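Local coordinates for protein nucleoside-diphosphate sugar epimerase (SulA family) (Corynebacterium glutamicum, PDB 3OH8) that probably acts as an NAD(P)-dependent epimerase on nucleoside-diphosphate sugars, at residues A165-G170 / I348-I353; L231-L236 / H287-A292; I342-D347 / T426-D431. One frame throughout, in Å; residues are numbered along the deposited sequence.

Interaction 1 (A165-G170 / I348-I353)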
# COMPACT_ATOMS: atom_id res chain seq x y z
N ALA A 165 0.72 -3.92 -7.01
CA ALA A 165 0.41 -5.15 -6.29
C ALA A 165 -1.06 -5.23 -5.92
O ALA A 165 -1.63 -6.31 -5.96
CB ALA A 165 1.27 -5.28 -5.05
N GLN A 166 -1.66 -4.12 -5.52
CA GLN A 166 -3.06 -4.13 -5.11
C GLN A 166 -3.96 -4.43 -6.31
O GLN A 166 -4.85 -5.26 -6.22
CB GLN A 166 -3.45 -2.79 -4.48
CG GLN A 166 -4.74 -2.82 -3.66
CD GLN A 166 -5.03 -1.46 -3.03
OE1 GLN A 166 -4.25 -0.52 -3.18
NE2 GLN A 166 -6.15 -1.36 -2.32
N LEU A 167 -3.73 -3.73 -7.42
CA LEU A 167 -4.46 -3.98 -8.67
C LEU A 167 -4.38 -5.45 -9.07
O LEU A 167 -5.39 -6.07 -9.43
CB LEU A 167 -3.86 -3.14 -9.80
CG LEU A 167 -4.55 -1.87 -10.30
CD1 LEU A 167 -5.75 -1.46 -9.49
CD2 LEU A 167 -3.54 -0.74 -10.41
N GLN A 168 -3.18 -6.00 -9.06
CA GLN A 168 -3.02 -7.40 -9.40
C GLN A 168 -3.78 -8.32 -8.44
O GLN A 168 -4.42 -9.27 -8.88
CB GLN A 168 -1.55 -7.77 -9.49
CG GLN A 168 -0.84 -7.04 -10.63
CD GLN A 168 0.67 -7.16 -10.57
OE1 GLN A 168 1.24 -7.27 -9.49
NE2 GLN A 168 1.31 -7.14 -11.72
N THR A 169 -3.75 -8.05 -7.14
CA THR A 169 -4.52 -8.92 -6.25
C THR A 169 -6.03 -8.77 -6.46
O THR A 169 -6.81 -9.64 -6.09
CB THR A 169 -4.19 -8.69 -4.77
OG1 THR A 169 -4.40 -7.31 -4.45
CG2 THR A 169 -2.76 -9.06 -4.50
N GLY A 170 -6.42 -7.66 -7.07
CA GLY A 170 -7.82 -7.43 -7.40
C GLY A 170 -8.21 -8.05 -8.73
O GLY A 170 -9.36 -8.00 -9.14
N ILE A 348 -7.14 5.16 -2.71
CA ILE A 348 -7.70 6.30 -3.44
C ILE A 348 -7.37 6.20 -4.92
O ILE A 348 -8.24 6.44 -5.77
CB ILE A 348 -7.24 7.63 -2.81
CG1 ILE A 348 -7.94 7.81 -1.46
CG2 ILE A 348 -7.58 8.80 -3.71
CD1 ILE A 348 -7.29 8.85 -0.54
N TYR A 349 -6.14 5.84 -5.25
CA TYR A 349 -5.80 5.62 -6.66
C TYR A 349 -6.67 4.52 -7.27
O TYR A 349 -7.22 4.67 -8.37
CB TYR A 349 -4.32 5.26 -6.82
CG TYR A 349 -3.44 6.49 -6.97
CD1 TYR A 349 -3.34 7.15 -8.19
CD2 TYR A 349 -2.68 6.97 -5.90
CE1 TYR A 349 -2.53 8.29 -8.33
CE2 TYR A 349 -1.87 8.10 -6.03
CZ TYR A 349 -1.81 8.76 -7.25
OH TYR A 349 -1.00 9.87 -7.38
N TYR A 350 -6.75 3.41 -6.55
CA TYR A 350 -7.49 2.24 -7.01
C TYR A 350 -8.94 2.63 -7.25
O TYR A 350 -9.49 2.38 -8.32
CB TYR A 350 -7.34 1.13 -5.96
CG TYR A 350 -7.77 -0.26 -6.38
CD1 TYR A 350 -9.02 -0.49 -6.93
CD2 TYR A 350 -6.93 -1.35 -6.15
CE1 TYR A 350 -9.41 -1.79 -7.29
CE2 TYR A 350 -7.32 -2.64 -6.50
CZ TYR A 350 -8.56 -2.85 -7.06
OH TYR A 350 -8.93 -4.14 -7.40
N ARG A 351 -9.55 3.28 -6.26
CA ARG A 351 -10.90 3.78 -6.43
C ARG A 351 -11.03 4.70 -7.65
O ARG A 351 -11.98 4.58 -8.42
CB ARG A 351 -11.40 4.51 -5.18
CG ARG A 351 -12.84 4.94 -5.32
CD ARG A 351 -13.42 5.66 -4.10
NE ARG A 351 -14.80 6.02 -4.40
CZ ARG A 351 -15.76 6.19 -3.51
NH1 ARG A 351 -15.50 6.06 -2.21
NH2 ARG A 351 -16.99 6.47 -3.92
N ALA A 352 -10.09 5.64 -7.80
CA ALA A 352 -10.16 6.57 -8.93
C ALA A 352 -10.17 5.82 -10.26
O ALA A 352 -10.88 6.18 -11.20
CB ALA A 352 -8.98 7.55 -8.89
N ILE A 353 -9.37 4.76 -10.33
CA ILE A 353 -9.28 3.96 -11.54
C ILE A 353 -10.64 3.39 -11.96
O ILE A 353 -11.03 3.48 -13.13
CB ILE A 353 -8.25 2.82 -11.38
CG1 ILE A 353 -6.83 3.41 -11.30
CG2 ILE A 353 -8.37 1.80 -12.50
CD1 ILE A 353 -5.77 2.36 -10.93

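Interaction 2 (L231-L236 / H287-A292)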
# COMPACT_ATOMS: atom_id res chain seq x y z
N LEU A 231 6.18 18.59 -19.06
CA LEU A 231 6.18 18.06 -20.43
C LEU A 231 5.81 16.55 -20.53
O LEU A 231 4.98 16.15 -21.35
CB LEU A 231 7.53 18.34 -21.11
CG LEU A 231 7.63 19.48 -22.16
CD1 LEU A 231 6.60 20.57 -21.94
CD2 LEU A 231 9.03 20.07 -22.21
N PRO A 232 6.42 15.70 -19.70
CA PRO A 232 6.04 14.29 -19.82
C PRO A 232 4.54 14.07 -19.55
O PRO A 232 3.93 13.18 -20.16
CB PRO A 232 6.89 13.60 -18.74
CG PRO A 232 8.10 14.51 -18.58
CD PRO A 232 7.58 15.90 -18.79
N THR A 233 3.98 14.86 -18.64
CA THR A 233 2.56 14.73 -18.30
C THR A 233 1.70 15.10 -19.50
O THR A 233 0.69 14.46 -19.76
CB THR A 233 2.19 15.62 -17.09
OG1 THR A 233 2.84 15.12 -15.91
CG2 THR A 233 0.71 15.61 -16.86
N LYS A 234 2.12 16.12 -20.24
CA LYS A 234 1.39 16.57 -21.40
C LYS A 234 1.44 15.54 -22.53
O LYS A 234 0.43 15.27 -23.19
CB LYS A 234 1.93 17.91 -21.90
CG LYS A 234 1.12 18.54 -23.01
CD LYS A 234 1.78 19.83 -23.49
CE LYS A 234 1.09 20.38 -24.73
NZ LYS A 234 1.78 21.60 -25.23
N PHE A 235 2.62 14.99 -22.76
CA PHE A 235 2.79 14.02 -23.84
C PHE A 235 1.95 12.78 -23.56
O PHE A 235 1.33 12.22 -24.45
CB PHE A 235 4.27 13.70 -24.07
CG PHE A 235 5.10 14.91 -24.46
CD1 PHE A 235 4.49 16.04 -24.98
CD2 PHE A 235 6.48 14.91 -24.30
CE1 PHE A 235 5.25 17.16 -25.35
CE2 PHE A 235 7.24 16.01 -24.67
CZ PHE A 235 6.62 17.14 -25.19
N LEU A 236 1.90 12.38 -22.29
CA LEU A 236 1.07 11.24 -21.92
C LEU A 236 -0.42 11.59 -22.12
O LEU A 236 -1.20 10.79 -22.62
CB LEU A 236 1.33 10.85 -20.46
CG LEU A 236 2.14 9.61 -20.06
CD1 LEU A 236 2.46 8.64 -21.22
CD2 LEU A 236 3.37 10.04 -19.33
N HIS A 287 -2.37 21.32 -15.16
CA HIS A 287 -2.87 21.86 -16.42
C HIS A 287 -2.32 21.09 -17.63
O HIS A 287 -2.92 21.08 -18.69
CB HIS A 287 -2.55 23.36 -16.55
CG HIS A 287 -3.05 23.95 -17.83
ND1 HIS A 287 -2.21 24.35 -18.85
CD2 HIS A 287 -4.31 24.18 -18.27
CE1 HIS A 287 -2.93 24.82 -19.85
NE2 HIS A 287 -4.21 24.73 -19.53
N ALA A 288 -1.18 20.43 -17.46
CA ALA A 288 -0.61 19.62 -18.52
C ALA A 288 -1.49 18.43 -18.94
O ALA A 288 -1.26 17.84 -19.99
CB ALA A 288 0.79 19.15 -18.13
N THR A 289 -2.49 18.07 -18.12
CA THR A 289 -3.41 16.99 -18.48
C THR A 289 -4.53 17.47 -19.41
O THR A 289 -5.35 16.67 -19.87
CB THR A 289 -4.09 16.30 -17.25
OG1 THR A 289 -4.92 17.24 -16.55
CG2 THR A 289 -3.05 15.72 -16.29
N ALA A 290 -4.55 18.77 -19.69
CA ALA A 290 -5.64 19.36 -20.47
C ALA A 290 -6.00 18.64 -21.79
O ALA A 290 -7.17 18.53 -22.11
CB ALA A 290 -5.37 20.86 -20.71
N PRO A 291 -5.00 18.15 -22.54
CA PRO A 291 -5.37 17.43 -23.77
C PRO A 291 -6.28 16.23 -23.52
O PRO A 291 -7.15 15.95 -24.35
CB PRO A 291 -4.01 16.98 -24.33
CG PRO A 291 -3.04 18.00 -23.80
CD PRO A 291 -3.54 18.33 -22.42
N ALA A 292 -6.10 15.51 -22.42
CA ALA A 292 -6.95 14.37 -22.12
C ALA A 292 -8.39 14.80 -21.84
O ALA A 292 -9.34 14.26 -22.40
CB ALA A 292 -6.41 13.58 -20.95

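Interaction 3 (I342-D347 / T426-D431)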
# COMPACT_ATOMS: atom_id res chain seq x y z
N ILE A 342 -0.04 5.06 3.67
CA ILE A 342 0.20 4.64 2.29
C ILE A 342 -0.97 3.78 1.75
O ILE A 342 -1.35 3.91 0.58
CB ILE A 342 1.55 3.94 2.09
CG1 ILE A 342 1.74 3.63 0.60
CG2 ILE A 342 1.68 2.68 2.96
CD1 ILE A 342 3.15 3.23 0.23
N ASP A 343 -1.55 2.94 2.59
CA ASP A 343 -2.63 2.09 2.12
C ASP A 343 -3.84 2.92 1.71
O ASP A 343 -4.52 2.60 0.73
CB ASP A 343 -3.02 1.05 3.17
CG ASP A 343 -1.95 0.01 3.38
OD1 ASP A 343 -1.38 -0.48 2.39
OD2 ASP A 343 -1.68 -0.33 4.56
N ASP A 344 -4.12 3.98 2.46
CA ASP A 344 -5.23 4.85 2.07
C ASP A 344 -4.96 5.56 0.75
O ASP A 344 -5.90 5.80 -0.02
CB ASP A 344 -5.57 5.85 3.17
CG ASP A 344 -6.43 5.21 4.25
OD1 ASP A 344 -7.46 4.60 3.89
OD2 ASP A 344 -6.08 5.31 5.45
N LEU A 345 -3.70 5.88 0.48
CA LEU A 345 -3.34 6.55 -0.77
C LEU A 345 -3.56 5.61 -1.96
O LEU A 345 -4.22 6.00 -2.94
CB LEU A 345 -1.91 7.07 -0.73
CG LEU A 345 -1.39 7.74 -2.02
CD1 LEU A 345 -2.27 8.91 -2.41
CD2 LEU A 345 0.06 8.22 -1.83
N THR A 346 -3.04 4.38 -1.89
CA THR A 346 -3.31 3.43 -2.97
C THR A 346 -4.81 3.13 -3.11
O THR A 346 -5.31 3.03 -4.23
CB THR A 346 -2.45 2.14 -2.89
OG1 THR A 346 -2.76 1.41 -1.69
CG2 THR A 346 -0.96 2.49 -2.88
N ASP A 347 -5.53 2.99 -1.99
CA ASP A 347 -6.99 2.83 -2.05
C ASP A 347 -7.61 3.92 -2.91
O ASP A 347 -8.51 3.67 -3.72
CB ASP A 347 -7.62 2.86 -0.66
CG ASP A 347 -7.50 1.53 0.08
OD1 ASP A 347 -6.89 0.58 -0.45
OD2 ASP A 347 -8.03 1.45 1.21
N THR A 426 -14.51 5.35 2.81
CA THR A 426 -14.03 4.78 4.06
C THR A 426 -12.50 4.83 4.05
O THR A 426 -11.87 4.40 3.08
CB THR A 426 -14.51 3.31 4.21
OG1 THR A 426 -15.94 3.29 4.34
CG2 THR A 426 -13.87 2.62 5.42
N PHE A 427 -11.91 5.35 5.12
CA PHE A 427 -10.46 5.35 5.26
C PHE A 427 -10.05 4.22 6.17
O PHE A 427 -10.72 3.94 7.16
CB PHE A 427 -9.97 6.67 5.87
CG PHE A 427 -10.06 7.84 4.94
CD1 PHE A 427 -11.23 8.57 4.86
CD2 PHE A 427 -8.98 8.20 4.16
CE1 PHE A 427 -11.33 9.66 4.01
CE2 PHE A 427 -9.07 9.29 3.29
CZ PHE A 427 -10.24 10.02 3.22
N ARG A 428 -8.94 3.58 5.84
CA ARG A 428 -8.37 2.55 6.69
C ARG A 428 -7.83 3.14 7.98
O ARG A 428 -8.00 2.56 9.05
CB ARG A 428 -7.24 1.83 5.96
CG ARG A 428 -7.69 1.06 4.73
CD ARG A 428 -6.58 0.13 4.24
NE ARG A 428 -6.85 -0.38 2.89
CZ ARG A 428 -6.27 -1.46 2.38
NH1 ARG A 428 -5.39 -2.12 3.11
NH2 ARG A 428 -6.56 -1.86 1.14
N TYR A 429 -7.17 4.29 7.88
CA TYR A 429 -6.58 4.93 9.05
C TYR A 429 -6.94 6.41 9.11
O TYR A 429 -6.42 7.23 8.35
CB TYR A 429 -5.07 4.73 9.05
CG TYR A 429 -4.71 3.28 8.89
CD1 TYR A 429 -4.82 2.40 9.96
CD2 TYR A 429 -4.31 2.78 7.65
CE1 TYR A 429 -4.52 1.05 9.81
CE2 TYR A 429 -4.00 1.44 7.49
CZ TYR A 429 -4.12 0.58 8.58
OH TYR A 429 -3.83 -0.74 8.45
N THR A 430 -7.86 6.75 10.00
CA THR A 430 -8.26 8.14 10.16
C THR A 430 -7.31 8.86 11.14
O THR A 430 -7.18 10.08 11.11
CB THR A 430 -9.72 8.25 10.66
OG1 THR A 430 -9.87 7.47 11.84
CG2 THR A 430 -10.69 7.72 9.61
N ASP A 431 -6.65 8.09 12.00
CA ASP A 431 -5.78 8.66 13.03
C ASP A 431 -4.33 8.28 12.81
O ASP A 431 -4.01 7.11 12.59
CB ASP A 431 -6.22 8.21 14.42
CG ASP A 431 -7.72 8.34 14.62
OD1 ASP A 431 -8.27 9.41 14.30
OD2 ASP A 431 -8.33 7.35 15.10
O HOH W 1 -4.17 -1.70 5.70
O HOH W 2 -4.78 7.58 6.09
O HOH W 3 -10.42 2.65 1.41

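Interaction 1 (A165-G170 / I348-I353)
Leu-167 and Tyr-350 meet in a CH-pi contact. Leu-167 CD1 lies over one face of the Tyr-350 ring, 3.7 Å from the ring centroid and 19° off the ring normal. It stands 3.5 Å above the ring plane and is offset toward the rim. The ring gets there because Tyr-350 CG stands anti to the backbone N (chi1 -167°), which sends the ring across to helix 158-169.

Two more apolar contacts flank it. Leu-167 CD2 meets Ile-353 CD1 tip to tip at 3.9 Å. The methylene of Gln-166 touches the ring, with Gln-166 CG 3.6 Å from Tyr-350 CD2.

Among the polar groups, the Gln-166 carbonyl lies at the ring edge, with Gln-166 O 3.6 Å from Tyr-350 CE2. Gln-166 O also accepts Thr-169 OG1 at 2.7 Å, and Gly-170 N. The Gln-166 amide plane is turned 54° from the ring plane. Tyr-350 OH ends beside Gly-170 CA at 3.5 Å.

Phe-135 adds an edge-to-face ring contact to Tyr-350. No hydrogen bond joins the two segments. The chemistry implies that dispersion and shape hold this patch together. The polar tie between the two helices comes one turn earlier, where the Gln-166 amide bonds to Thr-346 and Asp-347.

Interaction 2 (L231-L236 / H287-A292)
Thr-233 faces Ala-288 and Thr-289 with its methyl side. Its CB points at the 287-292 segment, and Thr-233 CB lies 3.9 Å from Ala-288 CB. At the branch the two arms part. CG2 stands anti to the backbone N, which carries the methyl to the other segment. There Thr-233 CG2 touches Ala-288 CB at 3.8 Å and Thr-289 CG2 at 3.8 Å. The hydroxyl, OG1, stays beside its own backbone N. It hydrogen-bonds the carbonyl of Arg-229, one turn back in the same helix. The hydroxyl is bonded within its own helix, and the methyl packs.

Thr-289 reaches a like outcome by a different torsion. Its OG1 lies between the backbone N and the carbonyl carbon (chi1 64°) and bonds to the carbonyl of Glu-286, while its methyl meets Thr-233.

Next along the helix, Lys-234 lies against the backbone. Lys-234 CA is 3.3 Å from Ala-288 O in a CA-H...O contact, with an angle of 150° at the hydrogen. The approach is close, and the CA atoms of Lys-234 and Ala-288 are only 4.6 Å apart. Lys-234 CG comes to 4.3 Å from Pro-291 CG, and the extended chain then leads its amine away from the contact.

The 287-292 segment is the type I turn His-287 to Ala-290 running into helix 290-294. It packs on the flank of helix 222-242, where Pro-291 also touches Ala-237 and Glu-238. The contact rests on the central sheet through its parallel strands 204-207 and 298-308: Thr-233 touches His-207, and Thr-289 touches Val-299 and Phe-301.

Interaction 3 (I342-D347 / T426-D431)
Asp-344 turns its carboxylate to the backbone of Arg-428 and Tyr-429 and grips two successive amides. Asp-344 OD1 accepts Arg-428 N at 2.7 Å. Asp-344 OD2 accepts Tyr-429 N at 2.9 Å. Each oxygen uses its syn lone pair, so the carboxylate straddles the two N-H groups like a fork. Water 2 joins Asp-344 OD2 to Tyr-429 O.

Arg-428 reaches across the helix to Asp-347. The chain is extended from CG to NE and crosses the aspartate at about a right angle. Arg-428 NE gives the firmer half of the salt bridge, 2.8 Å to Asp-347 OD2, on the syn side but 25° out of the carboxylate plane. The second half, Arg-428 NH2 to Asp-347 OD1 at 2.9 Å, is weak, with an angle of only 126°. The carboxylate and guanidinium planes stand 49° apart, so the pairing is not coplanar.

Asp-343 CB lies over one guanidinium face, 4.0 Å from Arg-428 NH1. Water 1 bonds to Asp-343 OD2, Arg-428 NH1 and Tyr-429 OH. Asp-343 OD1 bonds Gln-128. Arg-428 has a second salt-bridge partner: NH1 pairs with Asp-132. Asp-132 and Asp-347 probably offset the charge of Arg-428, and the arginine probably helps keep these acids ionised.

The motif is a carboxylate bridging consecutive main-chain amides, beside a side-on Arg-Asp salt bridge through NE to which NH2 adds a weak bond. It ties helix 342-354 of the epimerase family region to the irregular 426-431 segment of the DUF1731 region.

Interactions 1 and 3 share helix 342-354, and their centres lie about 13 Å apart. They meet through Gln-166. Gln-166 NE2 is 2.8 Å from Asp-347 OD1, and Gln-166 OE1 is 2.9 Å from Thr-346 OG1, both probable hydrogen bonds. Asp-347 thus probably binds Gln-166 with an oxygen that also meets Arg-428. The polar network of interaction 3 runs on into the apolar packing of interaction 1. Interaction 2 stands apart: its centre is about 22 Å from that of interaction 1 and 28 Å from that of interaction 3. Within the Rossmann-type region, interaction 1 packs two helices, and interaction 2 packs a turn and short helix on helix 222-242. Interaction 3 joins that region to the DUF1731 segment.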